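Local coordinates for protein mitochondrial enolase superfamily member 1 (Homo sapiens, PDB 4A35) that catalyses the magnesium-dependent dehydration of L-fuconate to 2-keto-3-deoxy-L-fuconate, a step in the breakdown of L-fucose, at residues K221-C235 against W264-E277. Sequence-based numbering, arbitrary orientation.
Sequences KVKVGADLQDDMRRC and WMSKLAKFKPLWIE. With MG (magnesium ion), chain B.
K221 and E277 meet at the catalytic mouth of the enolase superfamily's modified TIM barrel, (beta/alpha)7-beta, at the C-terminal ends of strands 219-223 and 275-277, which flank strand 247-251. They illustrate how TIM barrels set active-site groups at these ends while the outer helices pack together. K221 NZ forms a salt bridge with E277 OE1 at 2.8 Å, while E277 OE2 binds the magnesium ion at 2.2 Å. OE1 also accepts from W275 NE1 on its anti lone pair, helping to fix the carboxylate's rotation; D251 and E306 complete the metal's protein ligands. The lysine crosses the glutamate, its chain bent at chi3 (86°) to turn NZ in to OE1; E387 is its second acidic partner.

Farther out, helix 228-242, which follows strand 219-223, packs beside helix 258-268, which leads into strand 275-277; the axes of 228-235 and 264-268 are inclined by 28°. L228 CD1 lies over one face of the W264 indole, and C235 CB sits 3.5 Å from the F271 ring centroid, over its face. D231 ties this layer to the loop after strand 219-223: its OD2 accepts from G225 N at 2.8 Å and, by its anti lone pair, from W264 NE1 at 2.9 Å.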
ATOM      1  N   LYS A 221      21.408  15.916   8.678  1.00 19.34           N
ATOM      2  CA  LYS A 221      20.543  15.745   7.529  1.00 19.06           C
ATOM      3  C   LYS A 221      19.933  17.083   7.183  1.00 20.35           C
ATOM      4  O   LYS A 221      19.733  17.934   8.058  1.00 20.90           O
ATOM      5  CB  LYS A 221      19.443  14.671   7.749  1.00 22.10           C
ATOM      6  CG  LYS A 221      18.743  14.292   6.435  1.00 27.99           C
ATOM      7  CD  LYS A 221      18.323  12.818   6.363  1.00 28.15           C
ATOM      8  CE  LYS A 221      16.988  12.719   7.018  1.00 24.99           C
ATOM      9  NZ  LYS A 221      16.556  11.300   7.143  1.00 19.91           N
ATOM     10  N   VAL A 222      19.627  17.267   5.896  1.00 17.70           N
ATOM     11  CA  VAL A 222      18.952  18.468   5.392  1.00 17.03           C
ATOM     12  C   VAL A 222      17.865  18.050   4.395  1.00 21.36           C
ATOM     13  O   VAL A 222      18.100  17.211   3.522  1.00 20.92           O
ATOM     14  CB  VAL A 222      19.976  19.483   4.764  1.00 20.97           C
ATOM     15  CG1 VAL A 222      20.753  18.839   3.604  1.00 21.79           C
ATOM     16  CG2 VAL A 222      19.282  20.753   4.282  1.00 21.29           C
ATOM     17  N   LYS A 223      16.677  18.650   4.520  1.00 17.65           N
ATOM     18  CA  LYS A 223      15.587  18.413   3.579  1.00 17.60           C
ATOM     19  C   LYS A 223      15.794  19.262   2.350  1.00 22.50           C
ATOM     20  O   LYS A 223      16.129  20.459   2.452  1.00 22.19           O
ATOM     21  CB  LYS A 223      14.215  18.758   4.202  1.00 18.49           C
ATOM     22  CG  LYS A 223      13.850  17.961   5.441  1.00 20.03           C
ATOM     23  CD  LYS A 223      13.755  16.449   5.136  1.00 20.61           C
ATOM     24  CE  LYS A 223      13.776  15.701   6.447  1.00 28.18           C
ATOM     25  NZ  LYS A 223      13.087  14.388   6.349  1.00 29.48           N
ATOM     26  N   VAL A 224      15.497  18.665   1.200  1.00 18.46           N
ATOM     27  CA  VAL A 224      15.607  19.291  -0.129  1.00 19.99           C
ATOM     28  C   VAL A 224      14.406  18.902  -0.992  1.00 22.59           C
ATOM     29  O   VAL A 224      13.592  18.050  -0.577  1.00 19.41           O
ATOM     30  CB  VAL A 224      16.957  18.880  -0.833  1.00 22.16           C
ATOM     31  CG1 VAL A 224      18.195  19.302   0.002  1.00 22.34           C
ATOM     32  CG2 VAL A 224      16.984  17.378  -1.173  1.00 20.06           C
ATOM     33  N   GLY A 225      14.320  19.487  -2.191  1.00 23.52           N
ATOM     34  CA  GLY A 225      13.373  19.048  -3.206  1.00 22.68           C
ATOM     35  C   GLY A 225      12.160  19.857  -3.593  1.00 25.29           C
ATOM     36  O   GLY A 225      11.435  19.419  -4.481  1.00 24.50           O
ATOM     37  N   ALA A 226      11.897  20.998  -2.931  1.00 21.48           N
ATOM     38  CA  ALA A 226      10.754  21.847  -3.297  1.00 22.62           C
ATOM     39  C   ALA A 226      11.229  22.996  -4.164  1.00 27.06           C
ATOM     40  O   ALA A 226      10.513  23.433  -5.073  1.00 27.85           O
ATOM     41  CB  ALA A 226      10.068  22.392  -2.033  1.00 23.18           C
ATOM     42  N   ASP A 227      12.427  23.512  -3.858  1.00 21.91           N
ATOM     43  CA  ASP A 227      12.952  24.713  -4.495  1.00 21.57           C
ATOM     44  C   ASP A 227      14.475  24.644  -4.494  1.00 24.16           C
ATOM     45  O   ASP A 227      15.095  24.673  -3.434  1.00 22.49           O
ATOM     46  CB  ASP A 227      12.440  25.978  -3.752  1.00 22.73           C
ATOM     47  CG  ASP A 227      12.866  27.265  -4.458  1.00 34.59           C
ATOM     48  OD1 ASP A 227      14.091  27.574  -4.464  1.00 32.00           O
ATOM     49  OD2 ASP A 227      12.006  27.896  -5.100  1.00 42.61           O
ATOM     50  N   LEU A 228      15.059  24.512  -5.689  1.00 22.92           N
ATOM     51  CA  LEU A 228      16.505  24.346  -5.837  1.00 23.79           C
ATOM     52  C   LEU A 228      17.306  25.481  -5.209  1.00 28.61           C
ATOM     53  O   LEU A 228      18.285  25.191  -4.532  1.00 28.94           O
ATOM     54  CB  LEU A 228      16.869  24.207  -7.334  1.00 23.99           C
ATOM     55  CG  LEU A 228      18.333  23.973  -7.669  1.00 28.47           C
ATOM     56  CD1 LEU A 228      18.889  22.743  -6.951  1.00 28.58           C
ATOM     57  CD2 LEU A 228      18.507  23.873  -9.165  1.00 30.22           C
ATOM     58  N   GLN A 229      16.949  26.747  -5.488  1.00 26.45           N
ATOM     59  CA  GLN A 229      17.685  27.907  -4.935  1.00 26.99           C
ATOM     60  C   GLN A 229      17.647  27.882  -3.396  1.00 29.64           C
ATOM     61  O   GLN A 229      18.681  28.101  -2.770  1.00 28.95           O
ATOM     62  CB  GLN A 229      17.146  29.238  -5.479  1.00 30.22           C
ATOM     63  CG  GLN A 229      17.507  29.504  -6.970  1.00 44.33           C
ATOM     64  CD  GLN A 229      18.827  28.901  -7.449  1.00 63.85           C
ATOM     65  OE1 GLN A 229      18.853  27.982  -8.294  1.00 59.95           O
ATOM     66  NE2 GLN A 229      19.949  29.382  -6.903  1.00 53.10           N
ATOM     67  N   ASP A 230      16.476  27.542  -2.794  1.00 26.39           N
ATOM     68  CA  ASP A 230      16.350  27.414  -1.330  1.00 25.27           C
ATOM     69  C   ASP A 230      17.254  26.278  -0.825  1.00 28.28           C
ATOM     70  O   ASP A 230      17.883  26.426   0.235  1.00 26.71           O
ATOM     71  CB  ASP A 230      14.882  27.209  -0.868  1.00 25.44           C
ATOM     72  CG  ASP A 230      14.722  27.274   0.666  1.00 32.99           C
ATOM     73  OD1 ASP A 230      14.943  28.375   1.250  1.00 32.72           O
ATOM     74  OD2 ASP A 230      14.320  26.239   1.279  1.00 35.27           O
ATOM     75  N   ASP A 231      17.349  25.154  -1.599  1.00 24.03           N
ATOM     76  CA  ASP A 231      18.216  24.038  -1.220  1.00 21.75           C
ATOM     77  C   ASP A 231      19.675  24.477  -1.238  1.00 26.84           C
ATOM     78  O   ASP A 231      20.415  24.163  -0.320  1.00 27.03           O
ATOM     79  CB  ASP A 231      18.009  22.820  -2.137  1.00 21.24           C
ATOM     80  CG  ASP A 231      16.662  22.139  -2.018  1.00 23.76           C
ATOM     81  OD1 ASP A 231      15.971  22.345  -0.977  1.00 23.08           O
ATOM     82  OD2 ASP A 231      16.295  21.377  -2.954  1.00 24.51           O
ATOM     83  N   MET A 232      20.075  25.233  -2.250  1.00 25.79           N
ATOM     84  CA  MET A 232      21.451  25.720  -2.302  1.00 28.88           C
ATOM     85  C   MET A 232      21.736  26.697  -1.161  1.00 33.94           C
ATOM     86  O   MET A 232      22.765  26.523  -0.498  1.00 33.18           O
ATOM     87  CB  MET A 232      21.765  26.323  -3.645  1.00 32.76           C
ATOM     88  CG  MET A 232      22.429  25.296  -4.530  1.00 37.86           C
ATOM     89  SD  MET A 232      22.377  25.925  -6.163  1.00 46.58           S
ATOM     90  CE  MET A 232      22.361  24.467  -7.037  1.00 42.99           C
ATOM     91  N   ARG A 233      20.790  27.620  -0.853  1.00 30.08           N
ATOM     92  CA  ARG A 233      20.914  28.561   0.270  1.00 31.87           C
ATOM     93  C   ARG A 233      21.158  27.801   1.607  1.00 33.17           C
ATOM     94  O   ARG A 233      22.102  28.128   2.325  1.00 32.79           O
ATOM     95  CB  ARG A 233      19.644  29.460   0.400  1.00 32.92           C
ATOM     96  CG  ARG A 233      19.512  30.216   1.763  1.00 35.21           C
ATOM     97  CD  ARG A 233      18.199  30.975   1.893  1.00 34.71           C
ATOM     98  NE  ARG A 233      17.076  30.133   2.333  1.00 32.47           N
ATOM     99  CZ  ARG A 233      16.706  29.932   3.603  1.00 41.17           C
ATOM    100  NH1 ARG A 233      17.393  30.491   4.606  1.00 28.49           N
ATOM    101  NH2 ARG A 233      15.650  29.169   3.881  1.00 30.79           N
ATOM    102  N   ARG A 234      20.305  26.808   1.933  1.00 29.38           N
ATOM    103  CA  ARG A 234      20.389  26.093   3.200  1.00 28.44           C
ATOM    104  C   ARG A 234      21.572  25.107   3.267  1.00 29.66           C
ATOM    105  O   ARG A 234      22.169  24.961   4.340  1.00 27.75           O
ATOM    106  CB  ARG A 234      19.054  25.403   3.550  1.00 28.34           C
ATOM    107  CG  ARG A 234      17.912  26.412   3.854  1.00 30.39           C
ATOM    108  CD  ARG A 234      16.638  25.695   4.277  1.00 33.42           C
ATOM    109  NE  ARG A 234      16.149  24.980   3.116  1.00 27.79           N
ATOM    110  CZ  ARG A 234      16.126  23.659   2.996  1.00 36.95           C
ATOM    111  NH1 ARG A 234      16.438  22.883   4.036  1.00 27.65           N
ATOM    112  NH2 ARG A 234      15.773  23.100   1.844  1.00 26.93           N
ATOM    113  N   CYS A 235      21.900  24.413   2.152  1.00 27.60           N
ATOM    114  CA  CYS A 235      23.031  23.485   2.124  1.00 26.07           C
ATOM    115  C   CYS A 235      24.328  24.276   2.282  1.00 29.56           C
ATOM    116  O   CYS A 235      25.201  23.838   3.015  1.00 30.24           O
ATOM    117  CB  CYS A 235      23.030  22.653   0.843  1.00 23.85           C
ATOM    118  SG  CYS A 235      21.742  21.393   0.804  1.00 25.30           S
ATOM    119  N   TRP A 264      18.617  17.469 -10.495  1.00 21.10           N
ATOM    120  CA  TRP A 264      18.614  18.241  -9.252  1.00 22.04           C
ATOM    121  C   TRP A 264      19.852  17.887  -8.393  1.00 24.03           C
ATOM    122  O   TRP A 264      20.579  18.778  -7.928  1.00 21.54           O
ATOM    123  CB  TRP A 264      17.306  17.955  -8.506  1.00 20.12           C
ATOM    124  CG  TRP A 264      16.941  18.992  -7.497  1.00 21.82           C
ATOM    125  CD1 TRP A 264      17.607  19.276  -6.330  1.00 24.48           C
ATOM    126  CD2 TRP A 264      15.685  19.679  -7.419  1.00 20.92           C
ATOM    127  NE1 TRP A 264      16.869  20.137  -5.564  1.00 23.49           N
ATOM    128  CE2 TRP A 264      15.686  20.412  -6.208  1.00 24.35           C
ATOM    129  CE3 TRP A 264      14.580  19.802  -8.288  1.00 22.36           C
ATOM    130  CZ2 TRP A 264      14.604  21.221  -5.817  1.00 24.12           C
ATOM    131  CZ3 TRP A 264      13.529  20.647  -7.917  1.00 23.86           C
ATOM    132  CH2 TRP A 264      13.543  21.322  -6.684  1.00 24.68           C
ATOM    133  N   MET A 265      20.147  16.587  -8.282  1.00 20.24           N
ATOM    134  CA  MET A 265      21.289  16.107  -7.484  1.00 19.18           C
ATOM    135  C   MET A 265      22.629  16.481  -8.109  1.00 24.08           C
ATOM    136  O   MET A 265      23.606  16.685  -7.365  1.00 23.31           O
ATOM    137  CB  MET A 265      21.200  14.607  -7.204  1.00 19.12           C
ATOM    138  CG  MET A 265      20.136  14.268  -6.149  1.00 19.54           C
ATOM    139  SD  MET A 265      20.301  15.245  -4.611  1.00 22.03           S
ATOM    140  CE  MET A 265      22.049  14.826  -4.165  1.00 18.98           C
ATOM    141  N   SER A 266      22.683  16.618  -9.459  1.00 19.91           N
ATOM    142  CA  SER A 266      23.914  17.046 -10.137  0.50 19.80           C
ATOM    143  C   SER A 266      24.282  18.474  -9.691  1.00 25.09           C
ATOM    144  O   SER A 266      25.465  18.819  -9.627  1.00 26.19           O
ATOM    145  CB  SER A 266      23.754  16.999 -11.657  0.50 21.07           C
ATOM    146  OG  SER A 266      23.016  18.114 -12.123  0.50 22.30           O
ATOM    147  N   LYS A 267      23.253  19.297  -9.345  1.00 23.14           N
ATOM    148  CA  LYS A 267      23.435  20.691  -8.912  1.00 24.45           C
ATOM    149  C   LYS A 267      23.777  20.784  -7.398  1.00 27.81           C
ATOM    150  O   LYS A 267      24.419  21.758  -6.959  1.00 28.35           O
ATOM    151  CB  LYS A 267      22.176  21.498  -9.246  1.00 26.75           C
ATOM    152  CG  LYS A 267      22.082  21.726 -10.756  1.00 36.08           C
ATOM    153  CD  LYS A 267      20.700  22.104 -11.166  1.00 51.37           C
ATOM    154  CE  LYS A 267      20.609  22.540 -12.605  1.00 69.11           C
ATOM    155  NZ  LYS A 267      19.187  22.716 -13.018  1.00 75.91           N
ATOM    156  N   LEU A 268      23.307  19.799  -6.600  1.00 23.18           N
ATOM    157  CA  LEU A 268      23.582  19.770  -5.136  1.00 22.24           C
ATOM    158  C   LEU A 268      24.844  18.949  -4.787  1.00 24.92           C
ATOM    159  O   LEU A 268      25.267  18.928  -3.623  1.00 21.99           O
ATOM    160  CB  LEU A 268      22.369  19.194  -4.358  1.00 22.03           C
ATOM    161  CG  LEU A 268      21.116  20.058  -4.372  1.00 24.68           C
ATOM    162  CD1 LEU A 268      19.968  19.386  -3.642  1.00 24.70           C
ATOM    163  CD2 LEU A 268      21.411  21.535  -3.920  1.00 24.23           C
ATOM    164  N   ALA A 269      25.441  18.249  -5.792  1.00 22.86           N
ATOM    165  CA  ALA A 269      26.595  17.409  -5.537  1.00 22.89           C
ATOM    166  C   ALA A 269      27.800  18.193  -4.990  1.00 27.83           C
ATOM    167  O   ALA A 269      28.601  17.608  -4.243  1.00 28.80           O
ATOM    168  CB  ALA A 269      26.993  16.657  -6.807  1.00 24.18           C
ATOM    169  N   LYS A 270      27.876  19.522  -5.258  1.00 24.71           N
ATOM    170  CA  LYS A 270      28.986  20.359  -4.770  1.00 25.89           C
ATOM    171  C   LYS A 270      29.038  20.357  -3.228  1.00 29.86           C
ATOM    172  O   LYS A 270      30.100  20.570  -2.677  1.00 30.23           O
ATOM    173  CB  LYS A 270      28.896  21.798  -5.314  1.00 28.02           C
ATOM    174  CG  LYS A 270      27.615  22.574  -4.926  1.00 31.99           C
ATOM    175  CD  LYS A 270      27.574  23.915  -5.668  1.00 34.92           C
ATOM    176  CE  LYS A 270      26.283  24.676  -5.509  1.00 43.79           C
ATOM    177  NZ  LYS A 270      26.314  25.947  -6.312  1.00 52.77           N
ATOM    178  N   PHE A 271      27.909  20.076  -2.552  1.00 24.09           N
ATOM    179  CA  PHE A 271      27.863  20.058  -1.085  1.00 23.87           C
ATOM    180  C   PHE A 271      28.378  18.715  -0.523  1.00 26.13           C
ATOM    181  O   PHE A 271      28.453  18.540   0.699  1.00 25.54           O
ATOM    182  CB  PHE A 271      26.434  20.384  -0.581  1.00 24.93           C
ATOM    183  CG  PHE A 271      25.992  21.749  -1.069  1.00 25.80           C
ATOM    184  CD1 PHE A 271      26.615  22.914  -0.608  1.00 30.30           C
ATOM    185  CD2 PHE A 271      24.973  21.871  -2.011  1.00 25.78           C
ATOM    186  CE1 PHE A 271      26.222  24.170  -1.080  1.00 31.33           C
ATOM    187  CE2 PHE A 271      24.570  23.122  -2.471  1.00 28.32           C
ATOM    188  CZ  PHE A 271      25.200  24.275  -2.002  1.00 29.06           C
ATOM    189  N   LYS A 272      28.793  17.798  -1.418  1.00 23.50           N
ATOM    190  CA  LYS A 272      29.326  16.473  -1.074  1.00 23.82           C
ATOM    191  C   LYS A 272      28.421  15.721  -0.073  1.00 25.49           C
ATOM    192  O   LYS A 272      28.880  15.268   1.002  1.00 24.81           O
ATOM    193  CB  LYS A 272      30.779  16.533  -0.542  1.00 25.51           C
ATOM    194  CG  LYS A 272      31.750  17.353  -1.411  1.00 33.01           C
ATOM    195  CD  LYS A 272      31.874  16.805  -2.812  1.00 36.07           C
ATOM    196  CE  LYS A 272      33.074  17.409  -3.529  1.00 41.81           C
ATOM    197  NZ  LYS A 272      32.976  17.208  -5.001  1.00 49.40           N
ATOM    198  N   PRO A 273      27.140  15.508  -0.453  1.00 19.47           N
ATOM    199  CA  PRO A 273      26.250  14.712   0.428  1.00 18.15           C
ATOM    200  C   PRO A 273      26.654  13.219   0.490  1.00 21.39           C
ATOM    201  O   PRO A 273      27.058  12.655  -0.531  1.00 20.52           O
ATOM    202  CB  PRO A 273      24.874  14.868  -0.242  1.00 18.56           C
ATOM    203  CG  PRO A 273      25.158  15.115  -1.673  1.00 21.59           C
ATOM    204  CD  PRO A 273      26.451  15.933  -1.698  1.00 19.16           C
ATOM    205  N   LEU A 274      26.604  12.595   1.678  1.00 22.01           N
ATOM    206  CA  LEU A 274      26.868  11.134   1.756  1.00 22.19           C
ATOM    207  C   LEU A 274      25.792  10.334   0.978  1.00 22.31           C
ATOM    208  O   LEU A 274      26.068   9.359   0.236  1.00 19.91           O
ATOM    209  CB  LEU A 274      26.909  10.685   3.231  1.00 21.61           C
ATOM    210  CG  LEU A 274      26.966   9.146   3.442  1.00 25.27           C
ATOM    211  CD1 LEU A 274      28.317   8.569   2.923  1.00 26.94           C
ATOM    212  CD2 LEU A 274      26.777   8.794   4.905  1.00 26.57           C
ATOM    213  N   TRP A 275      24.534  10.750   1.149  1.00 20.99           N
ATOM    214  CA  TRP A 275      23.448  10.116   0.469  1.00 20.12           C
ATOM    215  C   TRP A 275      22.347  11.103   0.119  1.00 21.02           C
ATOM    216  O   TRP A 275      22.243  12.215   0.715  1.00 17.29           O
ATOM    217  CB  TRP A 275      22.846   8.944   1.290  1.00 18.63           C
ATOM    218  CG  TRP A 275      22.022   9.268   2.515  1.00 18.54           C
ATOM    219  CD1 TRP A 275      20.825   9.933   2.561  1.00 21.23           C
ATOM    220  CD2 TRP A 275      22.201   8.677   3.814  1.00 18.21           C
ATOM    221  NE1 TRP A 275      20.311   9.902   3.853  1.00 19.55           N
ATOM    222  CE2 TRP A 275      21.123   9.122   4.634  1.00 21.14           C
ATOM    223  CE3 TRP A 275      23.190   7.826   4.376  1.00 19.97           C
ATOM    224  CZ2 TRP A 275      20.985   8.722   5.975  1.00 19.28           C
ATOM    225  CZ3 TRP A 275      23.065   7.453   5.708  1.00 21.77           C
ATOM    226  CH2 TRP A 275      21.958   7.873   6.486  1.00 21.50           C
ATOM    227  N   ILE A 276      21.545  10.690  -0.856  1.00 17.17           N
ATOM    228  CA  ILE A 276      20.266  11.331  -1.203  1.00 15.14           C
ATOM    229  C   ILE A 276      19.182  10.327  -0.808  1.00 18.53           C
ATOM    230  O   ILE A 276      19.163   9.173  -1.301  1.00 17.19           O
ATOM    231  CB  ILE A 276      20.101  11.859  -2.677  1.00 17.93           C
ATOM    232  CG1 ILE A 276      18.631  12.409  -2.819  1.00 17.98           C
ATOM    233  CG2 ILE A 276      20.323  10.742  -3.739  1.00 14.73           C
ATOM    234  CD1 ILE A 276      18.313  13.767  -1.966  1.00 17.39           C
ATOM    235  N   GLU A 277      18.320  10.759   0.110  1.00 16.31           N
ATOM    236  CA  GLU A 277      17.277   9.906   0.648  1.00 17.17           C
ATOM    237  C   GLU A 277      15.934  10.162  -0.094  1.00 19.84           C
ATOM    238  O   GLU A 277      15.562  11.318  -0.350  1.00 19.34           O
ATOM    239  CB  GLU A 277      17.167  10.178   2.152  1.00 18.05           C
ATOM    240  CG  GLU A 277      16.042   9.426   2.867  1.00 20.11           C
ATOM    241  CD  GLU A 277      16.122   9.674   4.371  1.00 24.19           C
ATOM    242  OE1 GLU A 277      17.250   9.942   4.846  1.00 21.61           O
ATOM    243  OE2 GLU A 277      15.106   9.479   5.086  1.00 22.68           O
TER
HETATM  244 MG    MG B1445      13.335  10.720   5.281  1.00 23.25          MG
HETATM  245  O   HOH W   1      13.581  11.118   7.187  1.00 29.17           O
HETATM  246  O   HOH W   2      11.393  11.939   6.038  1.00 39.24           O
HETATM  247  O   HOH W   3      12.579  10.701   3.487  1.00 22.47           O